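PDB 3E0R: C3-degrading proteinase (CppA protein), which probably degrades complement component C3, and consists of two regions related to the glyoxalase superfamily. Local coordinates for residues A[66-71]-A[183-188]; A[164-169]-A[212-217]. All coordinates share one frame; numbering follows the deposited sequence.

Contact 1: residues A[66-71]-A[183-188]; sequences RKVEGR and GQDLTV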
ATOM      1  N   ARG A  66     -16.324  -6.687   7.413  1.00 26.41           N
ATOM      2  CA  ARG A  66     -17.010  -5.420   7.518  1.00 25.32           C
ATOM      3  C   ARG A  66     -16.096  -4.229   7.349  1.00 25.24           C
ATOM      4  O   ARG A  66     -14.885  -4.355   7.288  1.00 25.22           O
ATOM      5  CB  ARG A  66     -17.775  -5.309   8.847  1.00 25.78           C
ATOM      6  CG  ARG A  66     -16.886  -5.234  10.051  1.00 25.25           C
ATOM      7  CD  ARG A  66     -17.601  -4.738  11.281  1.00 23.55           C
ATOM      8  NE  ARG A  66     -16.686  -4.845  12.413  1.00 20.67           N
ATOM      9  CZ  ARG A  66     -15.833  -3.907  12.800  1.00 21.46           C
ATOM     10  NH1 ARG A  66     -15.030  -4.145  13.829  1.00 22.21           N
ATOM     11  NH2 ARG A  66     -15.761  -2.736  12.176  1.00 22.58           N
ATOM     12  N   LYS A  67     -16.725  -3.067   7.261  1.00 25.10           N
ATOM     13  CA  LYS A  67     -16.079  -1.810   7.031  1.00 25.28           C
ATOM     14  C   LYS A  67     -15.420  -1.361   8.348  1.00 24.46           C
ATOM     15  O   LYS A  67     -15.995  -1.529   9.426  1.00 23.41           O
ATOM     16  CB  LYS A  67     -17.147  -0.805   6.575  1.00 26.30           C
ATOM     17  CG  LYS A  67     -16.712   0.165   5.463  1.00 30.70           C
ATOM     18  CD  LYS A  67     -16.751  -0.444   4.004  1.00 33.99           C
ATOM     19  CE  LYS A  67     -17.083   0.639   2.872  1.00 33.74           C
ATOM     20  NZ  LYS A  67     -16.189   0.642   1.604  1.00 30.78           N
ATOM     21  N   VAL A  68     -14.223  -0.786   8.263  1.00 24.13           N
ATOM     22  CA  VAL A  68     -13.614  -0.116   9.438  1.00 23.71           C
ATOM     23  C   VAL A  68     -14.509   1.038   9.941  1.00 23.87           C
ATOM     24  O   VAL A  68     -15.147   1.743   9.166  1.00 23.37           O
ATOM     25  CB  VAL A  68     -12.146   0.408   9.176  1.00 23.82           C
ATOM     26  CG1 VAL A  68     -11.549   1.080  10.463  1.00 17.95           C
ATOM     27  CG2 VAL A  68     -11.232  -0.719   8.643  1.00 20.79           C
ATOM     28  N   GLU A  69     -14.589   1.159  11.260  1.00 24.34           N
ATOM     29  CA  GLU A  69     -15.159   2.315  11.906  1.00 25.20           C
ATOM     30  C   GLU A  69     -13.994   3.107  12.486  1.00 24.67           C
ATOM     31  O   GLU A  69     -13.201   2.604  13.303  1.00 23.80           O
ATOM     32  CB  GLU A  69     -16.126   1.925  13.040  1.00 26.11           C
ATOM     33  CG  GLU A  69     -17.397   1.200  12.569  1.00 29.08           C
ATOM     34  CD  GLU A  69     -18.333   2.109  11.762  1.00 33.50           C
ATOM     35  OE1 GLU A  69     -18.554   3.288  12.215  1.00 35.95           O
ATOM     36  OE2 GLU A  69     -18.838   1.636  10.688  1.00 32.75           O
ATOM     37  N   GLY A  70     -13.899   4.358  12.054  1.00 24.12           N
ATOM     38  CA  GLY A  70     -12.836   5.230  12.526  1.00 23.77           C
ATOM     39  C   GLY A  70     -11.641   5.096  11.624  1.00 22.67           C
ATOM     40  O   GLY A  70     -11.755   4.722  10.472  1.00 21.49           O
ATOM     41  N   ARG A  71     -10.489   5.443  12.172  1.00 22.49           N
ATOM     42  CA  ARG A  71      -9.269   5.452  11.418  1.00 21.53           C
ATOM     43  C   ARG A  71      -8.949   4.028  11.004  1.00 21.71           C
ATOM     44  O   ARG A  71      -9.227   3.043  11.751  1.00 22.03           O
ATOM     45  CB  ARG A  71      -8.127   6.083  12.225  1.00 21.10           C
ATOM     46  CG  ARG A  71      -8.010   7.547  12.005  1.00 20.04           C
ATOM     47  CD  ARG A  71      -6.918   8.185  12.840  1.00 19.35           C
ATOM     48  NE  ARG A  71      -6.859   9.617  12.568  1.00 17.51           N
ATOM     49  CZ  ARG A  71      -5.854  10.426  12.887  1.00 16.89           C
ATOM     50  NH1 ARG A  71      -4.763   9.965  13.489  1.00 16.47           N
ATOM     51  NH2 ARG A  71      -5.946  11.717  12.588  1.00 17.25           N
ATOM     52  N   GLY A 183      -8.643   4.578  17.524  1.00 27.03           N
ATOM     53  CA  GLY A 183      -9.800   4.022  16.863  1.00 27.49           C
ATOM     54  C   GLY A 183      -9.949   2.559  17.252  1.00 27.61           C
ATOM     55  O   GLY A 183      -8.949   1.858  17.504  1.00 27.39           O
ATOM     56  N   GLN A 184     -11.204   2.110  17.282  1.00 28.08           N
ATOM     57  CA  GLN A 184     -11.572   0.755  17.707  1.00 28.42           C
ATOM     58  C   GLN A 184     -10.906  -0.343  16.875  1.00 28.40           C
ATOM     59  O   GLN A 184     -10.491  -1.359  17.417  1.00 29.34           O
ATOM     60  CB  GLN A 184     -13.109   0.580  17.708  1.00 28.79           C
ATOM     61  CG  GLN A 184     -13.836   0.894  16.371  1.00 29.45           C
ATOM     62  CD  GLN A 184     -15.250   0.282  16.302  1.00 30.42           C
ATOM     63  OE1 GLN A 184     -16.176   0.785  16.928  1.00 29.45           O
ATOM     64  NE2 GLN A 184     -15.416  -0.797  15.503  1.00 34.38           N
ATOM     65  N   ASP A 185     -10.763  -0.119  15.574  1.00 28.13           N
ATOM     66  CA  ASP A 185     -10.294  -1.153  14.632  1.00 27.72           C
ATOM     67  C   ASP A 185      -8.800  -1.128  14.287  1.00 27.68           C
ATOM     68  O   ASP A 185      -8.333  -1.882  13.391  1.00 29.46           O
ATOM     69  CB  ASP A 185     -11.136  -1.062  13.334  1.00 27.47           C
ATOM     70  CG  ASP A 185     -12.618  -1.324  13.580  1.00 26.92           C
ATOM     71  OD1 ASP A 185     -12.971  -1.796  14.683  1.00 23.66           O
ATOM     72  OD2 ASP A 185     -13.426  -1.042  12.673  1.00 26.36           O
ATOM     73  N   LEU A 186      -8.031  -0.316  14.996  1.00 26.95           N
ATOM     74  CA  LEU A 186      -6.610  -0.132  14.687  1.00 26.66           C
ATOM     75  C   LEU A 186      -5.751  -1.325  15.056  1.00 26.17           C
ATOM     76  O   LEU A 186      -4.608  -1.423  14.622  1.00 25.91           O
ATOM     77  CB  LEU A 186      -6.072   1.116  15.407  1.00 26.98           C
ATOM     78  CG  LEU A 186      -6.416   2.487  14.847  1.00 27.29           C
ATOM     79  CD1 LEU A 186      -5.743   3.584  15.717  1.00 22.16           C
ATOM     80  CD2 LEU A 186      -6.014   2.531  13.380  1.00 22.71           C
ATOM     81  N   THR A 187      -6.278  -2.210  15.904  1.00 27.14           N
ATOM     82  CA  THR A 187      -5.608  -3.489  16.234  1.00 26.91           C
ATOM     83  C   THR A 187      -6.482  -4.756  16.022  1.00 27.09           C
ATOM     84  O   THR A 187      -6.108  -5.860  16.447  1.00 27.00           O
ATOM     85  CB  THR A 187      -5.071  -3.455  17.669  1.00 27.07           C
ATOM     86  OG1 THR A 187      -6.160  -3.567  18.593  1.00 27.70           O
ATOM     87  CG2 THR A 187      -4.283  -2.145  17.926  1.00 25.24           C
ATOM     88  N   VAL A 188      -7.594  -4.617  15.303  1.00 27.06           N
ATOM     89  CA  VAL A 188      -8.536  -5.726  15.078  1.00 27.54           C
ATOM     90  C   VAL A 188      -7.879  -6.907  14.298  1.00 28.77           C
ATOM     91  O   VAL A 188      -7.049  -6.710  13.401  1.00 29.33           O
ATOM     92  CB  VAL A 188      -9.830  -5.190  14.332  1.00 27.08           C
ATOM     93  CG1 VAL A 188      -9.564  -4.918  12.866  1.00 24.87           C
ATOM     94  CG2 VAL A 188     -10.973  -6.119  14.451  1.00 26.79           C
TER
HETATM   95  O   HOH W   1     -10.593   2.486  14.126  1.00 26.91           O
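Both carboxylate oxygens of Asp-185 are gripped twice, and the four donors come from both segments. OD2 of Asp-185 takes the NH2 of Arg-66 on its syn side at 2.9 Å and the backbone N of Glu-69 on its anti side, also 2.9 Å from OD2, the two arriving from opposite faces of the carboxylate. OD1 of Asp-185 is divided in the same way: NH1 of Arg-66 meets it from above the plane at 3.2 Å, while NE2 of Gln-184 reaches it from the other face at 2.8 Å. Arg-66 thus makes an end-on, two-pronged salt bridge, yet a twisted one, because guanidinium and carboxylate planes stand 50° apart even though each oxygen lies in or near the guanidinium plane. With CG wedged between backbone N and carbonyl carbon (chi1 68°), the arginine chain runs extended from CG to NE and carries its charged end to the aspartate. So many donors round a buried carboxylate should hold its rotation.

Apolar and water-mediated contacts flank this centre. CG1 of Val-68 packs on CB of Asp-185 at 3.6 Å, and the side chain of Gln-184 runs alongside that of Glu-69, its NE2 lying 3.7 Å from Glu-69 CB. A water donates to the carbonyl oxygens of Glu-69 and Arg-71 and accepts from Asp-185 N, 3.0 Å from the water oxygen. Beyond it, CD2 of Leu-186 rests 3.6 Å from Arg-71 O.

Backbone hydrogen bonds between Arg-66 and both Val-192 and Trp-194 extend the junction. The arrangement is a loop-to-loop salt bridge in which an aspartate within a type I beta turn (Gly-183 to Leu-186) joins the CppA N-terminal and C-terminal family regions.

Contact 2: residues A[164-169]-A[212-217]; sequences ESFLES and RQKFES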
ATOM      1  N   GLU A 164       3.463  -0.729  20.435  1.00 34.34           N
ATOM      2  CA  GLU A 164       4.665  -0.540  19.657  1.00 34.23           C
ATOM      3  C   GLU A 164       4.680  -1.583  18.543  1.00 33.17           C
ATOM      4  O   GLU A 164       4.303  -2.732  18.744  1.00 32.05           O
ATOM      5  CB  GLU A 164       5.886  -0.723  20.561  1.00 35.05           C
ATOM      6  CG  GLU A 164       6.308   0.552  21.314  1.00 38.05           C
ATOM      7  CD  GLU A 164       7.259   1.427  20.481  1.00 41.31           C
ATOM      8  OE1 GLU A 164       8.437   1.027  20.310  1.00 42.89           O
ATOM      9  OE2 GLU A 164       6.835   2.506  19.995  1.00 42.35           O
ATOM     10  N   SER A 165       5.096  -1.171  17.355  1.00 32.97           N
ATOM     11  CA  SER A 165       5.287  -2.091  16.271  1.00 32.85           C
ATOM     12  C   SER A 165       6.597  -2.854  16.497  1.00 33.17           C
ATOM     13  O   SER A 165       7.567  -2.326  17.051  1.00 33.32           O
ATOM     14  CB  SER A 165       5.325  -1.364  14.933  1.00 32.45           C
ATOM     15  OG  SER A 165       5.729  -2.246  13.903  1.00 33.22           O
ATOM     16  N   PHE A 166       6.583  -4.106  16.067  1.00 32.88           N
ATOM     17  CA  PHE A 166       7.776  -4.896  15.886  1.00 33.52           C
ATOM     18  C   PHE A 166       8.697  -4.289  14.826  1.00 33.98           C
ATOM     19  O   PHE A 166       9.895  -4.587  14.821  1.00 33.81           O
ATOM     20  CB  PHE A 166       7.420  -6.352  15.495  1.00 32.72           C
ATOM     21  CG  PHE A 166       7.112  -7.235  16.663  1.00 31.77           C
ATOM     22  CD1 PHE A 166       8.115  -7.632  17.534  1.00 31.89           C
ATOM     23  CD2 PHE A 166       5.829  -7.680  16.896  1.00 31.39           C
ATOM     24  CE1 PHE A 166       7.832  -8.461  18.623  1.00 32.20           C
ATOM     25  CE2 PHE A 166       5.544  -8.497  17.974  1.00 31.04           C
ATOM     26  CZ  PHE A 166       6.549  -8.893  18.833  1.00 32.04           C
ATOM     27  N   LEU A 167       8.134  -3.465  13.936  1.00 34.91           N
ATOM     28  CA  LEU A 167       8.898  -2.781  12.899  1.00 35.72           C
ATOM     29  C   LEU A 167       9.750  -1.609  13.452  1.00 36.50           C
ATOM     30  O   LEU A 167       9.242  -0.658  14.087  1.00 36.18           O
ATOM     31  CB  LEU A 167       7.946  -2.342  11.790  1.00 35.64           C
ATOM     32  CG  LEU A 167       7.186  -3.515  11.132  1.00 36.84           C
ATOM     33  CD1 LEU A 167       6.336  -3.022   9.909  1.00 35.62           C
ATOM     34  CD2 LEU A 167       8.139  -4.725  10.751  1.00 31.72           C
ATOM     35  N   GLU A 168      11.062  -1.715  13.259  1.00 37.70           N
ATOM     36  CA  GLU A 168      11.984  -0.669  13.702  1.00 38.82           C
ATOM     37  C   GLU A 168      12.121   0.370  12.604  1.00 39.68           C
ATOM     38  O   GLU A 168      12.135   0.022  11.423  1.00 40.03           O
ATOM     39  CB  GLU A 168      13.372  -1.229  14.057  1.00 39.13           C
ATOM     40  CG  GLU A 168      13.415  -2.258  15.194  1.00 39.90           C
ATOM     41  CD  GLU A 168      12.659  -1.797  16.433  1.00 42.30           C
ATOM     42  OE1 GLU A 168      12.512  -0.564  16.620  1.00 45.24           O
ATOM     43  OE2 GLU A 168      12.192  -2.659  17.212  1.00 42.86           O
ATOM     44  N   SER A 169      12.206   1.639  12.999  1.00 40.54           N
ATOM     45  CA  SER A 169      12.561   2.752  12.084  1.00 41.30           C
ATOM     46  C   SER A 169      13.873   2.496  11.314  1.00 41.66           C
ATOM     47  O   SER A 169      14.057   2.978  10.180  1.00 41.50           O
ATOM     48  CB  SER A 169      12.704   4.068  12.884  1.00 41.78           C
ATOM     49  OG  SER A 169      11.447   4.482  13.412  1.00 42.95           O
ATOM     50  N   ARG A 212      12.816 -15.558  14.478  1.00 20.19           N
ATOM     51  CA  ARG A 212      12.299 -16.371  15.600  1.00 20.14           C
ATOM     52  C   ARG A 212      12.550 -15.667  16.938  1.00 21.20           C
ATOM     53  O   ARG A 212      11.654 -15.477  17.767  1.00 22.56           O
ATOM     54  CB  ARG A 212      12.969 -17.763  15.588  1.00 19.62           C
ATOM     55  CG  ARG A 212      12.304 -18.721  14.644  1.00 18.74           C
ATOM     56  CD  ARG A 212      12.961 -20.053  14.673  1.00 18.71           C
ATOM     57  NE  ARG A 212      12.697 -20.736  15.940  1.00 17.83           N
ATOM     58  CZ  ARG A 212      13.598 -21.317  16.717  1.00 11.65           C
ATOM     59  NH1 ARG A 212      14.858 -21.353  16.373  1.00 11.58           N
ATOM     60  NH2 ARG A 212      13.217 -21.875  17.854  1.00 15.95           N
ATOM     61  N   GLN A 213      13.771 -15.216  17.110  1.00 21.78           N
ATOM     62  CA  GLN A 213      14.134 -14.344  18.244  1.00 22.61           C
ATOM     63  C   GLN A 213      13.320 -13.070  18.366  1.00 22.32           C
ATOM     64  O   GLN A 213      12.812 -12.768  19.435  1.00 22.95           O
ATOM     65  CB  GLN A 213      15.600 -14.007  18.143  1.00 22.06           C
ATOM     66  CG  GLN A 213      16.095 -13.135  19.214  1.00 24.02           C
ATOM     67  CD  GLN A 213      17.607 -13.050  19.226  1.00 25.90           C
ATOM     68  OE1 GLN A 213      18.166 -12.242  19.973  1.00 31.68           O
ATOM     69  NE2 GLN A 213      18.291 -13.901  18.403  1.00 26.80           N
ATOM     70  N   LYS A 214      13.225 -12.302  17.285  1.00 23.10           N
ATOM     71  CA  LYS A 214      12.363 -11.088  17.213  1.00 23.01           C
ATOM     72  C   LYS A 214      10.898 -11.286  17.673  1.00 22.38           C
ATOM     73  O   LYS A 214      10.399 -10.553  18.529  1.00 23.13           O
ATOM     74  CB  LYS A 214      12.395 -10.540  15.781  1.00 23.20           C
ATOM     75  CG  LYS A 214      11.843  -9.109  15.623  1.00 23.13           C
ATOM     76  CD  LYS A 214      12.186  -8.566  14.222  1.00 24.41           C
ATOM     77  CE  LYS A 214      11.280  -7.419  13.807  1.00 26.90           C
ATOM     78  NZ  LYS A 214      11.574  -6.207  14.641  1.00 29.22           N
ATOM     79  N   PHE A 215      10.256 -12.312  17.138  1.00 22.70           N
ATOM     80  CA  PHE A 215       8.830 -12.628  17.367  1.00 23.64           C
ATOM     81  C   PHE A 215       8.561 -13.703  18.404  1.00 24.10           C
ATOM     82  O   PHE A 215       7.458 -14.202  18.486  1.00 23.93           O
ATOM     83  CB  PHE A 215       8.204 -13.078  16.041  1.00 23.14           C
ATOM     84  CG  PHE A 215       8.205 -12.024  15.037  1.00 21.91           C
ATOM     85  CD1 PHE A 215       7.243 -11.027  15.092  1.00 19.39           C
ATOM     86  CD2 PHE A 215       9.218 -11.960  14.093  1.00 19.81           C
ATOM     87  CE1 PHE A 215       7.253 -10.015  14.175  1.00 21.19           C
ATOM     88  CE2 PHE A 215       9.241 -10.971  13.168  1.00 20.81           C
ATOM     89  CZ  PHE A 215       8.260  -9.974  13.199  1.00 22.26           C
ATOM     90  N   GLU A 216       9.581 -14.023  19.188  1.00 25.77           N
ATOM     91  CA  GLU A 216       9.536 -14.986  20.277  1.00 27.71           C
ATOM     92  C   GLU A 216       8.325 -14.785  21.211  1.00 27.82           C
ATOM     93  O   GLU A 216       7.761 -15.754  21.727  1.00 27.82           O
ATOM     94  CB  GLU A 216      10.843 -14.840  21.079  1.00 27.87           C
ATOM     95  CG  GLU A 216      11.419 -16.089  21.745  1.00 30.49           C
ATOM     96  CD  GLU A 216      12.733 -15.779  22.529  1.00 32.23           C
ATOM     97  OE1 GLU A 216      13.104 -14.569  22.659  1.00 37.61           O
ATOM     98  OE2 GLU A 216      13.395 -16.742  23.003  1.00 36.56           O
ATOM     99  N   SER A 217       7.943 -13.534  21.437  1.00 28.79           N
ATOM    100  CA  SER A 217       6.811 -13.204  22.327  1.00 29.79           C
ATOM    101  C   SER A 217       5.417 -13.398  21.685  1.00 30.35           C
ATOM    102  O   SER A 217       4.412 -12.853  22.189  1.00 30.41           O
ATOM    103  CB  SER A 217       6.917 -11.731  22.799  1.00 30.37           C
ATOM    104  OG  SER A 217       6.577 -10.811  21.754  1.00 30.48           O
TER
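Phe-166, Lys-214 and Phe-215 account for most of the surface buried where the loop 164-169 meets the end of helix 208-214. Phe-215 lies over one face of the Phe-166 ring, with its CE1 3.7 Å from CG of Phe-166 and its CD1 above the ring centre. With the planes at 47° and the centroids 4.9 Å apart, the pair is oblique, neither a parallel stack nor a T-shaped one. In the plane of the Phe-166 ring, at its edge, OG of Ser-217 approaches CZ of Phe-166 at 3.5 Å.

Lys-214 sends its chain from the helix toward the backbone of the loop. CG leaves anti to the backbone N (chi1 -166°), and a bend at the last torsion (chi4 69°) presents NZ to the carbonyl oxygen of Phe-166. The modelled separation is too short to be trusted in detail. NZ also forms a salt bridge with Glu-171, whereas OE2 of Glu-168 stays 4.4 Å from NZ of Lys-214, beyond salt-bridge range.

Around this centre, Arg-234 makes a cation-pi contact with Phe-166, and Phe-215 packs on Phe-229, Leu-239 and Phe-241. Within the loop, Leu-167 N donates to Ser-165 OG, which forms an ST turn. The whole is aromatic packing at a helix C-terminus, where Phe-215 is the first residue to leave helical geometry, and it seats helix 208-214 against a loop of the CppA C-terminal region.

Overall arrangement
Contact 1 joins two loops through a buried carboxylate, whereas contact 2 joins a loop to a helix end largely through aromatic rings. Their centres lie 23 Å apart and their nearest atoms about 8 Å, so they do not touch. Along the chain their segments alternate, 164-169 falling between the two halves of contact 1 and 183-188 between those of contact 2. Contact 1 bridges the N-terminal and C-terminal family regions, whereas contact 2 lies wholly within the latter. Strand 176-180 links them: it leads into the 183-188 turn, and its Leu-176 and Phe-178 pack on the 164-169 loop. Neither contact includes a bound ligand or metal.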